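Local atomic coordinates of ORF10 (Moritella marina, PDB entry 6RIW), a protein that probably condenses acyl units through the ketosynthase-chain length factor didomain of a polyunsaturated fatty acid synthase, the part of the larger PfaC protein present here. Residues 1-13 with 277-289. Numbering follows the deposited sequence.
Sequences MENIAVVGIANLF and DGDHIYAIIKGGA. With MG (magnesium ion), chain B.
Ile-9 lies over one face of the Tyr-282 ring, its CG1 4.0 Å from the ring centroid and only 12° off the normal, a CH-pi contact. Ile-9 and the imidazole CE1 of His-280, which covers the opposite face, sandwich the ring between them, and the carbonyl oxygen of Val-6 lies at its edge, in plane. With CG anti to the carbonyl carbon (chi1 -77°), Tyr-282 lays its ring against Ile-9, while its hydroxyl hydrogen-bonds Asp-103. Cut back to an alanine, this position would probably leave Ile-9 and His-280 facing a gap and Asp-103 without its phenolic partner.

Backbone bonds join the strands in antiparallel fashion. Ile-4 and Ile-285 form a hydrogen-bonded pair, the bond from Ile-285 N to Ile-4 O being the shorter at 2.8 Å; Tyr-282 N reaches Val-6 O at the same distance. Beside them Val-6 CG2 meets Ile-285 CD1 at 3.9 Å, and on the other face Ala-5 CB rests on Ile-281. The CG2 branch of Ile-284 packs 3.6 Å from Asn-3 CG; the side-chain ND2 of Asn-3 is held by Gln-271 OE1.

At the chain start a magnesium ion ties the segments together through Met-1 O at 2.3 Å, Lys-286 O at 2.2 Å and a water that lies within hydrogen-bonding distance of Glu-2 O and Ile-285 O. The ammonium of Lys-286 turns instead to Ala-318 O.

Strand 4-12 thus runs between 259-270 and 283-292 in the thiolase-like ketosynthase fold, with a classic bulge where Val-7 and Gly-8 both face Val-267. Helix 374-387 packs on Val-6 and Ile-9, helix 198-211 on Ile-4 and Ile-285, and helix 88-104 on Val-7 and Ala-10.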
loop_
_atom_site.group_PDB
_atom_site.type_symbol
_atom_site.label_atom_id
_atom_site.label_comp_id
_atom_site.label_asym_id
_atom_site.label_seq_id
_atom_site.Cartn_x
_atom_site.Cartn_y
_atom_site.Cartn_z
ATOM N N MET A 1 9.159 -18.595 19.142
ATOM C CA MET A 1 7.767 -18.871 19.506
ATOM C C MET A 1 7.238 -20.112 18.774
ATOM O O MET A 1 7.964 -20.737 18.000
ATOM C CB MET A 1 6.893 -17.635 19.230
ATOM C CG MET A 1 7.211 -16.502 20.227
ATOM S SD MET A 1 6.316 -14.947 19.967
ATOM C CE MET A 1 7.612 -13.990 19.201
ATOM N N GLU A 2 5.989 -20.483 19.050
ATOM C CA GLU A 2 5.468 -21.774 18.612
ATOM C C GLU A 2 5.540 -21.960 17.094
ATOM O O GLU A 2 5.299 -21.030 16.322
ATOM C CB GLU A 2 4.017 -21.923 19.075
ATOM C CG GLU A 2 3.424 -23.262 18.745
ATOM C CD GLU A 2 1.987 -23.376 19.162
ATOM O OE1 GLU A 2 1.453 -22.389 19.715
ATOM O OE2 GLU A 2 1.394 -24.456 18.937
ATOM N N ASN A 3 5.873 -23.185 16.675
ATOM C CA ASN A 3 5.725 -23.611 15.285
ATOM C C ASN A 3 4.388 -23.177 14.695
ATOM O O ASN A 3 3.331 -23.399 15.295
ATOM C CB ASN A 3 5.812 -25.136 15.195
ATOM C CG ASN A 3 7.232 -25.653 15.326
ATOM O OD1 ASN A 3 8.207 -24.895 15.225
ATOM N ND2 ASN A 3 7.356 -26.961 15.527
ATOM N N ILE A 4 4.437 -22.595 13.498
ATOM C CA ILE A 4 3.244 -22.274 12.719
ATOM C C ILE A 4 3.144 -23.273 11.574
ATOM O O ILE A 4 4.127 -23.506 10.861
ATOM C CB ILE A 4 3.288 -20.827 12.189
ATOM C CG1 ILE A 4 3.381 -19.842 13.366
ATOM C CG2 ILE A 4 2.061 -20.554 11.316
ATOM C CD1 ILE A 4 2.182 -19.923 14.336
ATOM N N ALA A 5 1.968 -23.867 11.406
ATOM C CA ALA A 5 1.707 -24.808 10.323
ATOM C C ALA A 5 1.038 -24.079 9.168
ATOM O O ALA A 5 0.097 -23.307 9.383
ATOM C CB ALA A 5 0.813 -25.952 10.792
ATOM N N VAL A 6 1.539 -24.314 7.954
ATOM C CA VAL A 6 0.852 -23.932 6.728
ATOM C C VAL A 6 -0.123 -25.044 6.362
ATOM O O VAL A 6 0.294 -26.172 6.062
ATOM C CB VAL A 6 1.851 -23.686 5.588
ATOM C CG1 VAL A 6 1.107 -23.156 4.338
ATOM C CG2 VAL A 6 2.953 -22.748 6.048
ATOM N N VAL A 7 -1.420 -24.739 6.379
ATOM C CA VAL A 7 -2.439 -25.767 6.187
ATOM C C VAL A 7 -3.239 -25.579 4.911
ATOM O O VAL A 7 -4.131 -26.394 4.625
ATOM C CB VAL A 7 -3.374 -25.865 7.405
ATOM C CG1 VAL A 7 -2.551 -26.135 8.667
ATOM C CG2 VAL A 7 -4.210 -24.569 7.579
ATOM N N GLY A 8 -2.936 -24.555 4.117
ATOM C CA GLY A 8 -3.621 -24.358 2.856
ATOM C C GLY A 8 -2.818 -23.407 1.999
ATOM O O GLY A 8 -2.189 -22.491 2.541
ATOM N N ILE A 9 -2.793 -23.622 0.680
ATOM C CA ILE A 9 -2.000 -22.795 -0.233
ATOM C C ILE A 9 -2.789 -22.593 -1.511
ATOM O O ILE A 9 -3.488 -23.506 -1.969
ATOM C CB ILE A 9 -0.637 -23.439 -0.576
ATOM C CG1 ILE A 9 0.139 -23.822 0.683
ATOM C CG2 ILE A 9 0.203 -22.515 -1.461
ATOM C CD1 ILE A 9 1.569 -24.273 0.419
ATOM N N ALA A 10 -2.666 -21.400 -2.103
ATOM C CA ALA A 10 -3.239 -21.172 -3.422
ATOM C C ALA A 10 -2.379 -20.171 -4.178
ATOM O O ALA A 10 -1.678 -19.341 -3.586
ATOM C CB ALA A 10 -4.684 -20.690 -3.327
ATOM N N ASN A 11 -2.457 -20.240 -5.505
ATOM C CA ASN A 11 -1.678 -19.326 -6.325
ATOM C C ASN A 11 -2.416 -18.971 -7.603
ATOM O O ASN A 11 -3.169 -19.777 -8.163
ATOM C CB ASN A 11 -0.332 -19.922 -6.706
ATOM C CG ASN A 11 -0.486 -21.198 -7.524
ATOM O OD1 ASN A 11 -0.986 -22.194 -7.008
ATOM N ND2 ASN A 11 -0.094 -21.161 -8.802
ATOM N N LEU A 12 -2.152 -17.755 -8.079
ATOM C CA LEU A 12 -2.480 -17.350 -9.447
ATOM C C LEU A 12 -1.208 -16.688 -9.946
ATOM O O LEU A 12 -0.956 -15.512 -9.666
ATOM C CB LEU A 12 -3.694 -16.423 -9.519
ATOM C CG LEU A 12 -4.139 -15.995 -10.911
ATOM C CD1 LEU A 12 -4.501 -17.230 -11.751
ATOM C CD2 LEU A 12 -5.340 -15.054 -10.770
ATOM N N PHE A 13 -0.394 -17.461 -10.656
ATOM C CA PHE A 13 0.915 -17.050 -11.137
ATOM C C PHE A 13 0.919 -17.027 -12.654
ATOM O O PHE A 13 0.071 -17.666 -13.289
ATOM C CB PHE A 13 2.011 -18.022 -10.667
ATOM C CG PHE A 13 2.201 -18.093 -9.177
ATOM C CD1 PHE A 13 1.759 -17.070 -8.330
ATOM C CD2 PHE A 13 2.840 -19.192 -8.623
ATOM C CE1 PHE A 13 1.946 -17.150 -6.957
ATOM C CE2 PHE A 13 3.040 -19.288 -7.251
ATOM C CZ PHE A 13 2.596 -18.256 -6.409
ATOM N N ASP A 277 -6.673 -30.526 15.123
ATOM C CA ASP A 277 -7.823 -30.499 14.227
ATOM C C ASP A 277 -7.657 -31.394 13.007
ATOM O O ASP A 277 -8.584 -31.476 12.195
ATOM C CB ASP A 277 -8.119 -29.057 13.779
ATOM C CG ASP A 277 -8.479 -28.134 14.948
ATOM O OD1 ASP A 277 -8.972 -28.631 15.977
ATOM O OD2 ASP A 277 -8.266 -26.905 14.848
ATOM N N GLY A 278 -6.517 -32.065 12.853
ATOM C CA GLY A 278 -6.340 -32.987 11.743
ATOM C C GLY A 278 -6.113 -32.337 10.395
ATOM O O GLY A 278 -6.475 -32.913 9.362
ATOM N N ASP A 279 -5.530 -31.143 10.373
ATOM C CA ASP A 279 -5.283 -30.449 9.119
ATOM C C ASP A 279 -4.121 -31.087 8.362
ATOM O O ASP A 279 -3.229 -31.700 8.944
ATOM C CB ASP A 279 -4.982 -28.970 9.380
ATOM C CG ASP A 279 -6.095 -28.277 10.142
ATOM O OD1 ASP A 279 -7.277 -28.528 9.823
ATOM O OD2 ASP A 279 -5.800 -27.480 11.058
ATOM N N HIS A 280 -4.130 -30.911 7.044
ATOM C CA HIS A 280 -2.967 -31.244 6.239
ATOM C C HIS A 280 -1.920 -30.153 6.421
ATOM O O HIS A 280 -2.211 -28.971 6.197
ATOM C CB HIS A 280 -3.352 -31.377 4.769
ATOM C CG HIS A 280 -2.184 -31.645 3.876
ATOM N ND1 HIS A 280 -1.550 -30.652 3.162
ATOM C CD2 HIS A 280 -1.508 -32.788 3.612
ATOM C CE1 HIS A 280 -0.540 -31.173 2.489
ATOM N NE2 HIS A 280 -0.495 -32.468 2.742
ATOM N N ILE A 281 -0.714 -30.530 6.835
ATOM C CA ILE A 281 0.372 -29.576 7.047
ATOM C C ILE A 281 1.321 -29.644 5.856
ATOM O O ILE A 281 1.913 -30.696 5.584
ATOM C CB ILE A 281 1.102 -29.858 8.371
ATOM C CG1 ILE A 281 0.126 -29.706 9.543
ATOM C CG2 ILE A 281 2.286 -28.947 8.540
ATOM C CD1 ILE A 281 0.717 -30.085 10.900
ATOM N N TYR A 282 1.482 -28.518 5.148
ATOM C CA TYR A 282 2.420 -28.458 4.032
ATOM C C TYR A 282 3.848 -28.268 4.513
ATOM O O TYR A 282 4.796 -28.778 3.896
ATOM C CB TYR A 282 2.073 -27.301 3.099
ATOM C CG TYR A 282 0.900 -27.535 2.185
ATOM C CD1 TYR A 282 -0.383 -27.223 2.591
ATOM C CD2 TYR A 282 1.084 -28.046 0.914
ATOM C CE1 TYR A 282 -1.457 -27.406 1.765
ATOM C CE2 TYR A 282 0.008 -28.243 0.067
ATOM C CZ TYR A 282 -1.260 -27.919 0.500
ATOM O OH TYR A 282 -2.341 -28.104 -0.327
ATOM N N ALA A 283 4.025 -27.485 5.566
ATOM C CA ALA A 283 5.357 -27.151 6.043
ATOM C C ALA A 283 5.185 -26.449 7.374
ATOM O O ALA A 283 4.080 -26.033 7.737
ATOM C CB ALA A 283 6.125 -26.266 5.054
ATOM N N ILE A 284 6.290 -26.331 8.098
ATOM C CA ILE A 284 6.347 -25.632 9.373
ATOM C C ILE A 284 7.139 -24.348 9.166
ATOM O O ILE A 284 8.242 -24.372 8.593
ATOM C CB ILE A 284 6.998 -26.503 10.468
ATOM C CG1 ILE A 284 6.181 -27.795 10.720
ATOM C CG2 ILE A 284 7.242 -25.673 11.738
ATOM C CD1 ILE A 284 4.934 -27.635 11.571
ATOM N N ILE A 285 6.574 -23.224 9.603
ATOM C CA ILE A 285 7.331 -21.984 9.691
ATOM C C ILE A 285 7.991 -21.988 11.065
ATOM O O ILE A 285 7.316 -21.889 12.094
ATOM C CB ILE A 285 6.447 -20.745 9.482
ATOM C CG1 ILE A 285 5.785 -20.800 8.092
ATOM C CG2 ILE A 285 7.289 -19.482 9.612
ATOM C CD1 ILE A 285 4.703 -19.756 7.880
ATOM N N LYS A 286 9.315 -22.159 11.076
ATOM C CA LYS A 286 10.055 -22.315 12.319
ATOM C C LYS A 286 10.364 -20.971 12.946
ATOM O O LYS A 286 10.451 -20.863 14.179
ATOM C CB LYS A 286 11.355 -23.083 12.055
ATOM C CG LYS A 286 12.025 -23.665 13.303
ATOM C CD LYS A 286 11.225 -24.837 13.902
ATOM C CE LYS A 286 11.803 -25.263 15.249
ATOM N NZ LYS A 286 12.057 -24.070 16.146
ATOM N N GLY A 287 10.521 -19.947 12.118
ATOM C CA GLY A 287 10.795 -18.618 12.615
ATOM C C GLY A 287 11.095 -17.698 11.452
ATOM O O GLY A 287 10.993 -18.085 10.286
ATOM N N GLY A 288 11.467 -16.475 11.792
ATOM C CA GLY A 288 11.867 -15.535 10.766
ATOM C C GLY A 288 11.969 -14.153 11.365
ATOM O O GLY A 288 11.744 -13.953 12.561
ATOM N N ALA A 289 12.302 -13.198 10.502
ATOM C CA ALA A 289 12.565 -11.856 10.987
ATOM C C ALA A 289 12.410 -10.849 9.866
ATOM O O ALA A 289 12.489 -11.170 8.676
ATOM C CB ALA A 289 13.967 -11.724 11.581
HETATM MG MG MG B . 9.275 -20.798 16.057
HETATM O O HOH W 1 7.391 -20.402 14.617
HETATM O O HOH W 2 -5.617 -28.542 5.980
#